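Local coordinates for acyl-coenzyme A oxidase (Caenorhabditis elegans, PDB 5K3H), which catalyses the FAD-dependent, oxygen-consuming desaturation of fatty acyl-CoAs to 2-enoyl-CoAs, the step that opens peroxisomal beta-oxidation, releasing hydrogen peroxide, at residues B[50-55]-B[621-626]; B[41-46]-B[95-100]; B[454-459]-B[506-511]; B[495-500]-B[583-588]. All blocks are in the same frame, centred on the assembly; numbering follows the deposited sequence.

The four contacts fall into two well-separated neighbourhoods. Contacts 1 and 2, their centres 13 Å apart, both use helix 38-52 and touch each other where Glu624 meets Arg44 and His100. Contacts 3 and 4, with centres 18 Å apart, share helix 489-515 in the same way but do not touch. Between the groups the gaps are wide: nearest atoms of contacts 2 and 4 are about 27 Å apart. Along the chain contact 2 closes early, within the N-terminal helices, and contacts 3 and 4 follow with interleaved segments. Contact 1 spans them both, bringing the C-terminal region back onto the N-terminal helical domain.

Contact 1: B[50-55]-B[621-626]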
loop_
_atom_site.group_PDB
_atom_site.type_symbol
_atom_site.label_atom_id
_atom_site.label_comp_id
_atom_site.label_asym_id
_atom_site.label_seq_id
_atom_site.Cartn_x
_atom_site.Cartn_y
_atom_site.Cartn_z
ATOM N N LYS B 50 -27.936 -11.761 -17.520
ATOM C CA LYS B 50 -29.174 -11.884 -16.766
ATOM C C LYS B 50 -29.266 -10.796 -15.697
ATOM O O LYS B 50 -30.313 -10.156 -15.535
ATOM C CB LYS B 50 -29.264 -13.285 -16.153
ATOM C CG LYS B 50 -30.532 -13.552 -15.334
ATOM C CD LYS B 50 -31.794 -13.424 -16.195
ATOM C CE LYS B 50 -33.019 -13.914 -15.443
ATOM N NZ LYS B 50 -34.235 -13.950 -16.331
ATOM N N LEU B 51 -28.173 -10.546 -14.972
ATOM C CA LEU B 51 -28.218 -9.513 -13.942
ATOM C C LEU B 51 -28.506 -8.127 -14.528
ATOM O O LEU B 51 -29.084 -7.265 -13.848
ATOM C CB LEU B 51 -26.902 -9.506 -13.170
ATOM C CG LEU B 51 -26.640 -10.697 -12.256
ATOM C CD1 LEU B 51 -25.154 -10.764 -11.902
ATOM C CD2 LEU B 51 -27.499 -10.636 -11.006
ATOM N N ALA B 52 -28.136 -7.893 -15.786
ATOM C CA ALA B 52 -28.445 -6.605 -16.398
ATOM C C ALA B 52 -29.945 -6.357 -16.464
ATOM O O ALA B 52 -30.366 -5.196 -16.550
ATOM C CB ALA B 52 -27.827 -6.504 -17.797
ATOM N N GLU B 53 -30.757 -7.420 -16.440
ATOM C CA GLU B 53 -32.210 -7.318 -16.458
ATOM C C GLU B 53 -32.816 -7.243 -15.066
ATOM O O GLU B 53 -34.040 -7.185 -14.956
ATOM C CB GLU B 53 -32.837 -8.526 -17.155
ATOM C CG GLU B 53 -32.379 -8.831 -18.557
ATOM C CD GLU B 53 -33.020 -10.119 -19.099
ATOM O OE1 GLU B 53 -33.633 -10.872 -18.308
ATOM O OE2 GLU B 53 -32.869 -10.398 -20.308
ATOM N N ILE B 54 -32.016 -7.252 -14.003
ATOM C CA ILE B 54 -32.566 -7.295 -12.647
ATOM C C ILE B 54 -32.041 -6.089 -11.882
ATOM O O ILE B 54 -31.141 -6.228 -11.042
ATOM C CB ILE B 54 -32.183 -8.592 -11.914
ATOM C CG1 ILE B 54 -32.494 -9.834 -12.738
ATOM C CG2 ILE B 54 -32.887 -8.697 -10.586
ATOM C CD1 ILE B 54 -32.029 -11.101 -12.038
ATOM N N PRO B 55 -32.608 -4.907 -12.088
ATOM C CA PRO B 55 -32.037 -3.709 -11.462
ATOM C C PRO B 55 -32.102 -3.724 -9.941
ATOM O O PRO B 55 -31.328 -3.001 -9.297
ATOM C CB PRO B 55 -32.875 -2.569 -12.059
ATOM C CG PRO B 55 -34.158 -3.225 -12.507
ATOM C CD PRO B 55 -33.746 -4.595 -12.966
ATOM N N SER B 621 -17.503 -7.215 -16.062
ATOM C CA SER B 621 -18.409 -6.133 -16.405
ATOM C C SER B 621 -18.126 -4.912 -15.527
ATOM O O SER B 621 -17.476 -5.006 -14.481
ATOM C CB SER B 621 -19.855 -6.589 -16.227
ATOM O OG SER B 621 -20.160 -6.760 -14.853
ATOM N N ASP B 622 -18.613 -3.749 -15.978
ATOM C CA ASP B 622 -18.511 -2.533 -15.173
ATOM C C ASP B 622 -19.223 -2.697 -13.845
ATOM O O ASP B 622 -18.743 -2.213 -12.809
ATOM C CB ASP B 622 -19.093 -1.338 -15.932
ATOM C CG ASP B 622 -18.136 -0.772 -16.925
ATOM O OD1 ASP B 622 -16.947 -1.143 -16.808
ATOM O OD2 ASP B 622 -18.553 0.013 -17.819
ATOM N N ARG B 623 -20.370 -3.386 -13.845
ATOM C CA ARG B 623 -21.068 -3.598 -12.584
ATOM C C ARG B 623 -20.197 -4.374 -11.600
ATOM O O ARG B 623 -20.292 -4.161 -10.387
ATOM C CB ARG B 623 -22.403 -4.316 -12.825
ATOM C CG ARG B 623 -23.533 -3.412 -13.433
ATOM C CD ARG B 623 -24.925 -4.057 -13.342
ATOM N NE ARG B 623 -24.779 -5.508 -13.474
ATOM C CZ ARG B 623 -24.704 -6.159 -14.638
ATOM N NH1 ARG B 623 -24.780 -5.493 -15.789
ATOM N NH2 ARG B 623 -24.554 -7.479 -14.647
ATOM N N GLU B 624 -19.330 -5.260 -12.089
ATOM C CA GLU B 624 -18.424 -5.960 -11.180
ATOM C C GLU B 624 -17.202 -5.119 -10.834
ATOM O O GLU B 624 -16.797 -5.055 -9.663
ATOM C CB GLU B 624 -17.983 -7.293 -11.786
ATOM C CG GLU B 624 -17.021 -8.072 -10.918
ATOM C CD GLU B 624 -16.590 -9.398 -11.536
ATOM O OE1 GLU B 624 -17.093 -9.769 -12.608
ATOM O OE2 GLU B 624 -15.731 -10.072 -10.950
ATOM N N LEU B 625 -16.583 -4.503 -11.850
ATOM C CA LEU B 625 -15.281 -3.859 -11.680
ATOM C C LEU B 625 -15.371 -2.620 -10.800
ATOM O O LEU B 625 -14.445 -2.334 -10.033
ATOM C CB LEU B 625 -14.695 -3.501 -13.050
ATOM C CG LEU B 625 -13.222 -3.110 -13.062
ATOM C CD1 LEU B 625 -12.454 -4.282 -12.518
ATOM C CD2 LEU B 625 -12.731 -2.783 -14.461
ATOM N N ARG B 626 -16.431 -1.830 -10.964
ATOM C CA ARG B 626 -16.756 -0.712 -10.087
ATOM C C ARG B 626 -15.737 0.422 -10.159
ATOM O O ARG B 626 -15.510 1.130 -9.173
ATOM C CB ARG B 626 -16.925 -1.194 -8.650
ATOM C CG ARG B 626 -18.284 -1.818 -8.437
ATOM C CD ARG B 626 -18.417 -2.567 -7.124
ATOM N NE ARG B 626 -19.772 -3.096 -6.978
ATOM C CZ ARG B 626 -20.150 -4.341 -7.265
ATOM N NH1 ARG B 626 -19.263 -5.223 -7.707
ATOM N NH2 ARG B 626 -21.423 -4.699 -7.100
#
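Arg623 reaches across to lay its guanidinium against the end of helix 38-52, and that one side chain makes the whole contact from its segment. NH2 comes to 3.4 Å from Leu51 CB, while NH1 lies 3.8 Å from the methyl CB of Ala52. The flat group covers the backbone here: Ala52 N sits 3.6 Å above the guanidinium plane of Arg623, off toward its rim, with Leu51 C over the same face. No hydrogen bond links the two six-residue segments, so this is packing of a charged plane on a peptide. The chain of Arg623 leaves with CG opposite the carbonyl carbon (chi1 -75°), runs out extended, then bends at chi3 (-33°), which turns the guanidinium over the peptide joining Leu51 and Ala52. Its polar end is held from beyond the two segments, NH2 forming a salt bridge with Glu104 and a hydrogen bond to Thr48 O. Replacing Arg623 with a leucine would probably leave Glu104 without this cationic mate and uncover the backbone at Ala52. Behind the arginine, Ser621 OG accepts from Glu624 N at 3.3 Å, capping the short helix 622-625. The arrangement is a helix-end contact between the C-terminal and N-terminal helical regions of the acyl-CoA oxidase fold, well away from the flavin, substrate and ATP sites.

Contact 2: B[41-46]-B[95-100]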
loop_
_atom_site.group_PDB
_atom_site.type_symbol
_atom_site.label_atom_id
_atom_site.label_comp_id
_atom_site.label_asym_id
_atom_site.label_seq_id
_atom_site.Cartn_x
_atom_site.Cartn_y
_atom_site.Cartn_z
ATOM N N ALA B 41 -16.704 -20.317 -18.600
ATOM C CA ALA B 41 -16.561 -18.936 -19.044
ATOM C C ALA B 41 -17.877 -18.374 -19.576
ATOM O O ALA B 41 -18.299 -17.282 -19.184
ATOM C CB ALA B 41 -15.469 -18.844 -20.113
ATOM N N ARG B 42 -18.550 -19.117 -20.453
ATOM C CA ARG B 42 -19.816 -18.647 -21.013
ATOM C C ARG B 42 -20.866 -18.431 -19.929
ATOM O O ARG B 42 -21.667 -17.492 -20.006
ATOM C CB ARG B 42 -20.336 -19.623 -22.069
ATOM C CG ARG B 42 -21.527 -19.050 -22.808
ATOM C CD ARG B 42 -22.332 -20.078 -23.540
ATOM N NE ARG B 42 -21.487 -21.033 -24.236
ATOM C CZ ARG B 42 -21.848 -22.280 -24.517
ATOM N NH1 ARG B 42 -23.048 -22.723 -24.154
ATOM N NH2 ARG B 42 -21.016 -23.082 -25.166
ATOM N N ARG B 43 -20.900 -19.300 -18.922
ATOM C CA ARG B 43 -21.905 -19.124 -17.884
ATOM C C ARG B 43 -21.717 -17.792 -17.164
ATOM O O ARG B 43 -22.696 -17.163 -16.745
ATOM C CB ARG B 43 -21.881 -20.305 -16.907
ATOM C CG ARG B 43 -22.548 -21.588 -17.452
ATOM C CD ARG B 43 -24.046 -21.369 -17.608
ATOM N NE ARG B 43 -24.693 -20.992 -16.353
ATOM C CZ ARG B 43 -25.607 -20.026 -16.251
ATOM N NH1 ARG B 43 -25.958 -19.345 -17.327
ATOM N NH2 ARG B 43 -26.166 -19.733 -15.078
ATOM N N ARG B 44 -20.466 -17.352 -16.996
ATOM C CA ARG B 44 -20.213 -16.021 -16.438
ATOM C C ARG B 44 -20.867 -14.933 -17.282
ATOM O O ARG B 44 -21.483 -13.999 -16.752
ATOM C CB ARG B 44 -18.706 -15.764 -16.312
ATOM C CG ARG B 44 -17.989 -16.607 -15.248
ATOM C CD ARG B 44 -16.526 -16.226 -15.123
ATOM N NE ARG B 44 -16.313 -14.928 -14.491
ATOM C CZ ARG B 44 -16.188 -13.778 -15.159
ATOM N NH1 ARG B 44 -16.270 -13.760 -16.481
ATOM N NH2 ARG B 44 -15.978 -12.641 -14.517
ATOM N N ARG B 45 -20.712 -15.021 -18.605
ATOM C CA ARG B 45 -21.300 -14.009 -19.477
ATOM C C ARG B 45 -22.818 -14.056 -19.429
ATOM O O ARG B 45 -23.468 -13.004 -19.470
ATOM C CB ARG B 45 -20.791 -14.183 -20.908
ATOM C CG ARG B 45 -19.271 -14.047 -20.966
ATOM C CD ARG B 45 -18.731 -13.833 -22.356
ATOM N NE ARG B 45 -18.944 -14.986 -23.230
ATOM C CZ ARG B 45 -18.153 -16.052 -23.263
ATOM N NH1 ARG B 45 -17.100 -16.131 -22.454
ATOM N NH2 ARG B 45 -18.423 -17.041 -24.092
ATOM N N GLU B 46 -23.402 -15.267 -19.327
ATOM C CA GLU B 46 -24.854 -15.395 -19.236
ATOM C C GLU B 46 -25.377 -14.848 -17.921
ATOM O O GLU B 46 -26.408 -14.168 -17.897
ATOM C CB GLU B 46 -25.275 -16.857 -19.399
ATOM C CG GLU B 46 -24.984 -17.435 -20.762
ATOM C CD GLU B 46 -25.386 -18.899 -20.892
ATOM O OE1 GLU B 46 -25.848 -19.483 -19.899
ATOM O OE2 GLU B 46 -25.219 -19.484 -21.980
ATOM N N ALA B 95 -20.514 -23.807 -6.823
ATOM C CA ALA B 95 -19.492 -22.846 -6.469
ATOM C C ALA B 95 -18.775 -22.448 -7.754
ATOM O O ALA B 95 -18.427 -23.299 -8.580
ATOM C CB ALA B 95 -18.527 -23.452 -5.449
ATOM N N GLY B 96 -18.579 -21.160 -7.939
ATOM C CA GLY B 96 -18.005 -20.687 -9.181
ATOM C C GLY B 96 -19.069 -19.825 -9.821
ATOM O O GLY B 96 -18.838 -18.634 -10.060
ATOM N N GLU B 97 -20.270 -20.386 -10.027
ATOM C CA GLU B 97 -21.383 -19.543 -10.452
ATOM C C GLU B 97 -21.815 -18.627 -9.316
ATOM O O GLU B 97 -22.210 -17.479 -9.552
ATOM C CB GLU B 97 -22.569 -20.380 -10.958
ATOM C CG GLU B 97 -22.283 -21.250 -12.187
ATOM C CD GLU B 97 -23.537 -21.617 -13.008
ATOM O OE1 GLU B 97 -24.683 -21.292 -12.603
ATOM O OE2 GLU B 97 -23.367 -22.247 -14.075
ATOM N N LEU B 98 -21.776 -19.129 -8.080
ATOM C CA LEU B 98 -22.106 -18.303 -6.920
ATOM C C LEU B 98 -20.978 -17.318 -6.611
ATOM O O LEU B 98 -21.227 -16.161 -6.266
ATOM C CB LEU B 98 -22.394 -19.204 -5.712
ATOM C CG LEU B 98 -22.799 -18.611 -4.365
ATOM C CD1 LEU B 98 -24.147 -17.906 -4.456
ATOM C CD2 LEU B 98 -22.863 -19.692 -3.301
ATOM N N TYR B 99 -19.729 -17.750 -6.770
ATOM C CA TYR B 99 -18.603 -16.848 -6.579
ATOM C C TYR B 99 -18.705 -15.662 -7.538
ATOM O O TYR B 99 -18.571 -14.502 -7.131
ATOM C CB TYR B 99 -17.307 -17.631 -6.785
ATOM C CG TYR B 99 -16.053 -16.856 -6.489
ATOM C CD1 TYR B 99 -15.780 -16.423 -5.200
ATOM C CD2 TYR B 99 -15.142 -16.550 -7.496
ATOM C CE1 TYR B 99 -14.643 -15.723 -4.910
ATOM C CE2 TYR B 99 -13.993 -15.846 -7.214
ATOM C CZ TYR B 99 -13.749 -15.430 -5.916
ATOM O OH TYR B 99 -12.611 -14.706 -5.605
ATOM N N HIS B 100 -18.978 -15.936 -8.817
ATOM C CA HIS B 100 -19.186 -14.867 -9.793
ATOM C C HIS B 100 -20.408 -14.013 -9.449
ATOM O O HIS B 100 -20.330 -12.777 -9.425
ATOM C CB HIS B 100 -19.313 -15.470 -11.193
ATOM C CG HIS B 100 -19.621 -14.472 -12.264
ATOM N ND1 HIS B 100 -18.784 -13.417 -12.563
ATOM C CD2 HIS B 100 -20.636 -14.416 -13.163
ATOM C CE1 HIS B 100 -19.296 -12.727 -13.570
ATOM N NE2 HIS B 100 -20.425 -13.308 -13.947
#
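Helix 38-52 and the first turn of helix 97-105 come closest at Arg44 and His100, whose CA atoms are 6.8 Å apart. Arg43 folds back at chi2 and chi3, bringing its guanidinium side-on to Glu97: NE bonds OE2 at 2.9 Å and NH2 bonds OE1 at 3.3 Å. Both oxygens lie near the guanidinium plane, yet each is met from above the carboxylate plane, since the two flat groups are tilted 58° apart. The remaining nitrogen, NH1 of Arg43, takes Glu46 OE1 at 2.6 Å, so one cation joins two acids. With an alanine at Arg43, Glu97 and Glu46 are likely to lose the cation they share. Alongside, Arg44 CB sits over the face of the His100 ring, 4.0 Å from its centroid, a CH-pi contact. His100 NE2 also makes a weak bond to Arg44 O at 3.1 Å, its stronger partner being Thr48 OG1. The Arg44 chain bends at chi3 (72°) and brings its guanidinium back against the ring, His100 CE1 lying over one face toward the rim, 3.5 Å from Arg44 NH2, with the planes 51° apart; NH1 bonds Glu619 O. A salt-bridge network, Arg43 with Glu46 of its own helix and buried Glu97, thus joins helices 38-52 and 97-105 in the N-terminal helical domain.

Contact 3: B[454-459]-B[506-511]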
loop_
_atom_site.group_PDB
_atom_site.type_symbol
_atom_site.label_atom_id
_atom_site.label_comp_id
_atom_site.label_asym_id
_atom_site.label_seq_id
_atom_site.Cartn_x
_atom_site.Cartn_y
_atom_site.Cartn_z
ATOM N N LEU B 454 17.650 -34.530 4.810
ATOM C CA LEU B 454 17.671 -35.757 4.017
ATOM C C LEU B 454 18.805 -35.731 3.005
ATOM O O LEU B 454 19.554 -36.708 2.871
ATOM C CB LEU B 454 16.337 -35.972 3.302
ATOM C CG LEU B 454 15.063 -36.329 4.071
ATOM C CD1 LEU B 454 13.890 -36.384 3.126
ATOM C CD2 LEU B 454 15.233 -37.681 4.696
ATOM N N VAL B 455 18.958 -34.612 2.288
ATOM C CA VAL B 455 19.991 -34.519 1.257
ATOM C C VAL B 455 21.372 -34.710 1.868
ATOM O O VAL B 455 22.161 -35.540 1.404
ATOM C CB VAL B 455 19.893 -33.180 0.499
ATOM C CG1 VAL B 455 21.081 -33.024 -0.446
ATOM C CG2 VAL B 455 18.583 -33.093 -0.278
ATOM N N LYS B 456 21.678 -33.959 2.932
ATOM C CA LYS B 456 23.013 -34.014 3.525
ATOM C C LYS B 456 23.365 -35.427 3.977
ATOM O O LYS B 456 24.517 -35.859 3.841
ATOM C CB LYS B 456 23.123 -33.037 4.700
ATOM C CG LYS B 456 24.423 -33.179 5.484
ATOM C CD LYS B 456 24.462 -32.337 6.765
ATOM C CE LYS B 456 24.729 -30.860 6.477
ATOM N NZ LYS B 456 24.964 -30.098 7.746
ATOM N N SER B 457 22.390 -36.166 4.500
ATOM C CA SER B 457 22.638 -37.489 5.057
ATOM C C SER B 457 22.494 -38.610 4.032
ATOM O O SER B 457 22.372 -39.773 4.426
ATOM C CB SER B 457 21.720 -37.733 6.259
ATOM O OG SER B 457 20.375 -37.797 5.855
ATOM N N GLY B 458 22.479 -38.289 2.738
ATOM C CA GLY B 458 22.477 -39.302 1.704
ATOM C C GLY B 458 21.125 -39.871 1.348
ATOM O O GLY B 458 21.063 -40.893 0.650
ATOM N N LYS B 459 20.033 -39.231 1.770
ATOM C CA LYS B 459 18.690 -39.770 1.596
ATOM C C LYS B 459 17.894 -39.010 0.537
ATOM O O LYS B 459 16.661 -38.952 0.604
ATOM C CB LYS B 459 17.968 -39.748 2.935
ATOM C CG LYS B 459 18.556 -40.738 3.907
ATOM C CD LYS B 459 17.908 -40.603 5.262
ATOM C CE LYS B 459 18.877 -41.022 6.358
ATOM N NZ LYS B 459 18.157 -41.329 7.629
ATOM N N ALA B 506 20.865 -21.697 4.059
ATOM C CA ALA B 506 20.141 -21.318 5.264
ATOM C C ALA B 506 20.056 -22.471 6.250
ATOM O O ALA B 506 20.211 -22.268 7.458
ATOM C CB ALA B 506 18.738 -20.843 4.895
ATOM N N ALA B 507 19.829 -23.691 5.762
ATOM C CA ALA B 507 19.771 -24.831 6.674
ATOM C C ALA B 507 21.128 -25.071 7.337
ATOM O O ALA B 507 21.207 -25.290 8.553
ATOM C CB ALA B 507 19.258 -26.073 5.934
ATOM N N ASN B 508 22.214 -24.967 6.569
ATOM C CA ASN B 508 23.538 -25.135 7.155
ATOM C C ASN B 508 23.861 -24.029 8.145
ATOM O O ASN B 508 24.603 -24.271 9.108
ATOM C CB ASN B 508 24.606 -25.201 6.073
ATOM C CG ASN B 508 24.627 -26.537 5.393
ATOM O OD1 ASN B 508 24.240 -27.543 5.995
ATOM N ND2 ASN B 508 25.095 -26.576 4.155
ATOM N N LYS B 509 23.326 -22.819 7.939
ATOM C CA LYS B 509 23.497 -21.777 8.954
ATOM C C LYS B 509 22.835 -22.198 10.265
ATOM O O LYS B 509 23.420 -22.064 11.345
ATOM C CB LYS B 509 22.931 -20.441 8.468
ATOM C CG LYS B 509 23.014 -19.352 9.541
ATOM C CD LYS B 509 22.361 -18.034 9.108
ATOM C CE LYS B 509 22.605 -16.934 10.149
ATOM N NZ LYS B 509 22.067 -15.610 9.697
ATOM N N PHE B 510 21.603 -22.704 10.173
ATOM C CA PHE B 510 20.896 -23.223 11.338
ATOM C C PHE B 510 21.652 -24.404 11.955
ATOM O O PHE B 510 21.956 -24.403 13.153
ATOM C CB PHE B 510 19.473 -23.603 10.906
ATOM C CG PHE B 510 18.672 -24.318 11.945
ATOM C CD1 PHE B 510 18.495 -23.774 13.210
ATOM C CD2 PHE B 510 18.070 -25.525 11.650
ATOM C CE1 PHE B 510 17.733 -24.435 14.162
ATOM C CE2 PHE B 510 17.320 -26.183 12.588
ATOM C CZ PHE B 510 17.153 -25.642 13.846
ATOM N N PHE B 511 21.971 -25.419 11.142
ATOM C CA PHE B 511 22.734 -26.562 11.636
ATOM C C PHE B 511 24.066 -26.122 12.232
ATOM O O PHE B 511 24.457 -26.588 13.308
ATOM C CB PHE B 511 23.007 -27.551 10.506
ATOM C CG PHE B 511 21.774 -28.126 9.857
ATOM C CD1 PHE B 511 20.616 -28.349 10.582
ATOM C CD2 PHE B 511 21.784 -28.439 8.495
ATOM C CE1 PHE B 511 19.488 -28.884 9.964
ATOM C CE2 PHE B 511 20.666 -28.970 7.872
ATOM C CZ PHE B 511 19.512 -29.197 8.609
#
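Lys456 NZ donates a weak hydrogen bond to Asn508 OD1 at 3.2 Å, the one polar link between segments 454-459 and 506-511. The lysine starts with CG on the far side from its own N (chi1 172°), runs extended through chi2, and then bends at chi3 (-77°), which brings CE to 3.4 Å from Asn508 OD1 as well. On the asparagine only the amide oxygen does the touching, the two side chains meeting at a slant. The same ammonium passes Phe511: NZ is 3.7 Å from CD2 of the ring, approaching obliquely. Asn508 OD1 also lies in the plane of the Phe511 ring, at its edge, so lysine, amide and ring gather at one spot on an exposed surface. Deeper in, Ala507, Phe510 and Phe511 pack on Val449, carrying the interface of the two helices inward. Just beyond Lys456 the helix closes in a Schellman motif: Lys459 N bonds Leu454 O at 2.8 Å, Gly458 N bonds Val455 O at 3.1 Å, and Gly458 takes the positive phi. The contact is typical of a helix C-terminus docked on a neighbouring helix, here in the helical C-terminal part of the oxidase.

Contact 4: B[495-500]-B[583-588]; sequences FQHIAK and LEDGFM
This is an aromatic stack combined with a histidine-carboxylate hydrogen bond, formed where helix 489-515 meets the loop that follows helix 579-584. His497 is the centre of it. Its ring lies flat on that of Phe587, the centroids 3.7 Å apart and the planes only 9° from parallel. Phe587 CD1 sits over the middle of the imidazole, and His497 CD2 comes to 3.4 Å from Phe587 CG. His497 CB adds a CH-pi contact, 4.1 Å from the phenyl centroid. At the imidazole's edge NE2 donates to Asp585 OD2 at 2.7 Å, a nearly straight bond (171°) that lies in the ring plane and uses the syn lone pair of the carboxylate. The other oxygen, Asp585 OD1, accepts from Phe587 N at 3.1 Å, met from above the carboxylate plane; that is an Asx turn, and it ties the acid to the residue that carries the stacking ring. Asp585 puts CG between its own N and carbonyl carbon (chi1 59°), which lets one carboxylate serve both partners. His497 is held at its second nitrogen too, ND1 bonding Ser474 OG, so hydrogen bonds at both ring nitrogens fix its rotation. Nearby, Tyr581 belongs to the ATP site shared between the two subunits, its side chain about 7 Å from that of Asp585, and Glu584 makes a salt bridge to Arg597 of the second subunit.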
loop_
_atom_site.group_PDB
_atom_site.type_symbol
_atom_site.label_atom_id
_atom_site.label_comp_id
_atom_site.label_asym_id
_atom_site.label_seq_id
_atom_site.Cartn_x
_atom_site.Cartn_y
_atom_site.Cartn_z
ATOM N N PHE B 495 16.170 -21.221 -11.755
ATOM C CA PHE B 495 15.409 -21.023 -10.515
ATOM C C PHE B 495 15.579 -22.205 -9.558
ATOM O O PHE B 495 15.638 -22.029 -8.335
ATOM C CB PHE B 495 13.918 -20.828 -10.811
ATOM C CG PHE B 495 13.579 -19.512 -11.450
ATOM C CD1 PHE B 495 13.792 -18.330 -10.774
ATOM C CD2 PHE B 495 13.022 -19.466 -12.708
ATOM C CE1 PHE B 495 13.474 -17.137 -11.327
ATOM C CE2 PHE B 495 12.703 -18.258 -13.297
ATOM C CZ PHE B 495 12.921 -17.091 -12.607
ATOM N N GLN B 496 15.617 -23.423 -10.095
ATOM C CA GLN B 496 15.836 -24.576 -9.232
ATOM C C GLN B 496 17.185 -24.472 -8.533
ATOM O O GLN B 496 17.291 -24.705 -7.323
ATOM C CB GLN B 496 15.721 -25.867 -10.051
ATOM C CG GLN B 496 14.286 -26.229 -10.364
ATOM C CD GLN B 496 14.127 -27.461 -11.266
ATOM O OE1 GLN B 496 15.070 -27.884 -11.928
ATOM N NE2 GLN B 496 12.907 -28.008 -11.324
ATOM N N HIS B 497 18.215 -24.050 -9.268
ATOM C CA HIS B 497 19.540 -23.908 -8.682
ATOM C C HIS B 497 19.550 -22.886 -7.548
ATOM O O HIS B 497 20.061 -23.173 -6.458
ATOM C CB HIS B 497 20.561 -23.526 -9.752
ATOM C CG HIS B 497 21.923 -23.275 -9.193
ATOM N ND1 HIS B 497 22.817 -24.291 -8.914
ATOM C CD2 HIS B 497 22.518 -22.127 -8.786
ATOM C CE1 HIS B 497 23.918 -23.773 -8.402
ATOM N NE2 HIS B 497 23.760 -22.465 -8.310
ATOM N N ILE B 498 19.012 -21.679 -7.770
ATOM C CA ILE B 498 19.153 -20.670 -6.723
ATOM C C ILE B 498 18.294 -21.032 -5.513
ATOM O O ILE B 498 18.720 -20.822 -4.374
ATOM C CB ILE B 498 18.879 -19.232 -7.228
ATOM C CG1 ILE B 498 17.407 -18.935 -7.372
ATOM C CG2 ILE B 498 19.597 -18.907 -8.552
ATOM C CD1 ILE B 498 17.183 -17.671 -8.189
ATOM N N ALA B 499 17.104 -21.626 -5.723
ATOM C CA ALA B 499 16.285 -22.042 -4.584
ATOM C C ALA B 499 16.964 -23.147 -3.772
ATOM O O ALA B 499 16.939 -23.119 -2.533
ATOM C CB ALA B 499 14.898 -22.491 -5.055
ATOM N N LYS B 500 17.559 -24.141 -4.440
ATOM C CA LYS B 500 18.344 -25.140 -3.717
ATOM C C LYS B 500 19.523 -24.497 -2.990
ATOM O O LYS B 500 19.766 -24.774 -1.806
ATOM C CB LYS B 500 18.853 -26.220 -4.667
ATOM C CG LYS B 500 19.839 -27.200 -4.003
ATOM C CD LYS B 500 20.376 -28.219 -5.002
ATOM C CE LYS B 500 21.255 -27.516 -6.055
ATOM N NZ LYS B 500 21.707 -28.420 -7.154
ATOM N N LEU B 583 23.948 -14.578 -9.245
ATOM C CA LEU B 583 25.292 -14.067 -9.439
ATOM C C LEU B 583 26.242 -14.499 -8.329
ATOM O O LEU B 583 27.454 -14.585 -8.566
ATOM C CB LEU B 583 25.253 -12.533 -9.500
ATOM C CG LEU B 583 24.507 -11.827 -10.650
ATOM C CD1 LEU B 583 24.197 -10.394 -10.271
ATOM C CD2 LEU B 583 25.326 -11.844 -11.941
ATOM N N GLU B 584 25.732 -14.790 -7.128
ATOM C CA GLU B 584 26.623 -14.852 -5.972
ATOM C C GLU B 584 27.670 -15.945 -6.118
ATOM O O GLU B 584 28.848 -15.732 -5.799
ATOM C CB GLU B 584 25.847 -15.063 -4.681
ATOM C CG GLU B 584 26.282 -14.083 -3.615
ATOM C CD GLU B 584 25.674 -14.394 -2.255
ATOM O OE1 GLU B 584 24.438 -14.692 -2.210
ATOM O OE2 GLU B 584 26.459 -14.392 -1.255
ATOM N N ASP B 585 27.268 -17.114 -6.591
ATOM C CA ASP B 585 28.196 -18.213 -6.770
ATOM C C ASP B 585 28.754 -18.292 -8.194
ATOM O O ASP B 585 29.346 -19.313 -8.556
ATOM C CB ASP B 585 27.492 -19.520 -6.443
ATOM C CG ASP B 585 26.285 -19.754 -7.321
ATOM O OD1 ASP B 585 25.836 -18.807 -7.989
ATOM O OD2 ASP B 585 25.797 -20.898 -7.381
ATOM N N GLY B 586 28.610 -17.232 -8.989
ATOM C CA GLY B 586 28.982 -17.278 -10.391
ATOM C C GLY B 586 28.136 -18.171 -11.277
ATOM O O GLY B 586 28.539 -18.479 -12.401
ATOM N N PHE B 587 26.954 -18.581 -10.825
ATOM C CA PHE B 587 26.113 -19.425 -11.670
ATOM C C PHE B 587 25.664 -18.674 -12.920
ATOM O O PHE B 587 25.453 -19.290 -13.971
ATOM C CB PHE B 587 24.917 -19.960 -10.880
ATOM C CG PHE B 587 24.217 -21.104 -11.558
ATOM C CD1 PHE B 587 24.794 -22.378 -11.556
ATOM C CD2 PHE B 587 22.993 -20.926 -12.209
ATOM C CE1 PHE B 587 24.164 -23.455 -12.179
ATOM C CE2 PHE B 587 22.357 -22.010 -12.844
ATOM C CZ PHE B 587 22.945 -23.268 -12.828
ATOM N N MET B 588 25.422 -17.366 -12.806
ATOM C CA MET B 588 25.190 -16.485 -13.956
ATOM C C MET B 588 26.297 -15.440 -14.079
ATOM O O MET B 588 26.836 -14.945 -13.081
ATOM C CB MET B 588 23.838 -15.752 -13.864
ATOM C CG MET B 588 22.657 -16.513 -14.434
ATOM S SD MET B 588 21.041 -15.650 -14.429
ATOM C CE MET B 588 21.230 -14.317 -15.601
#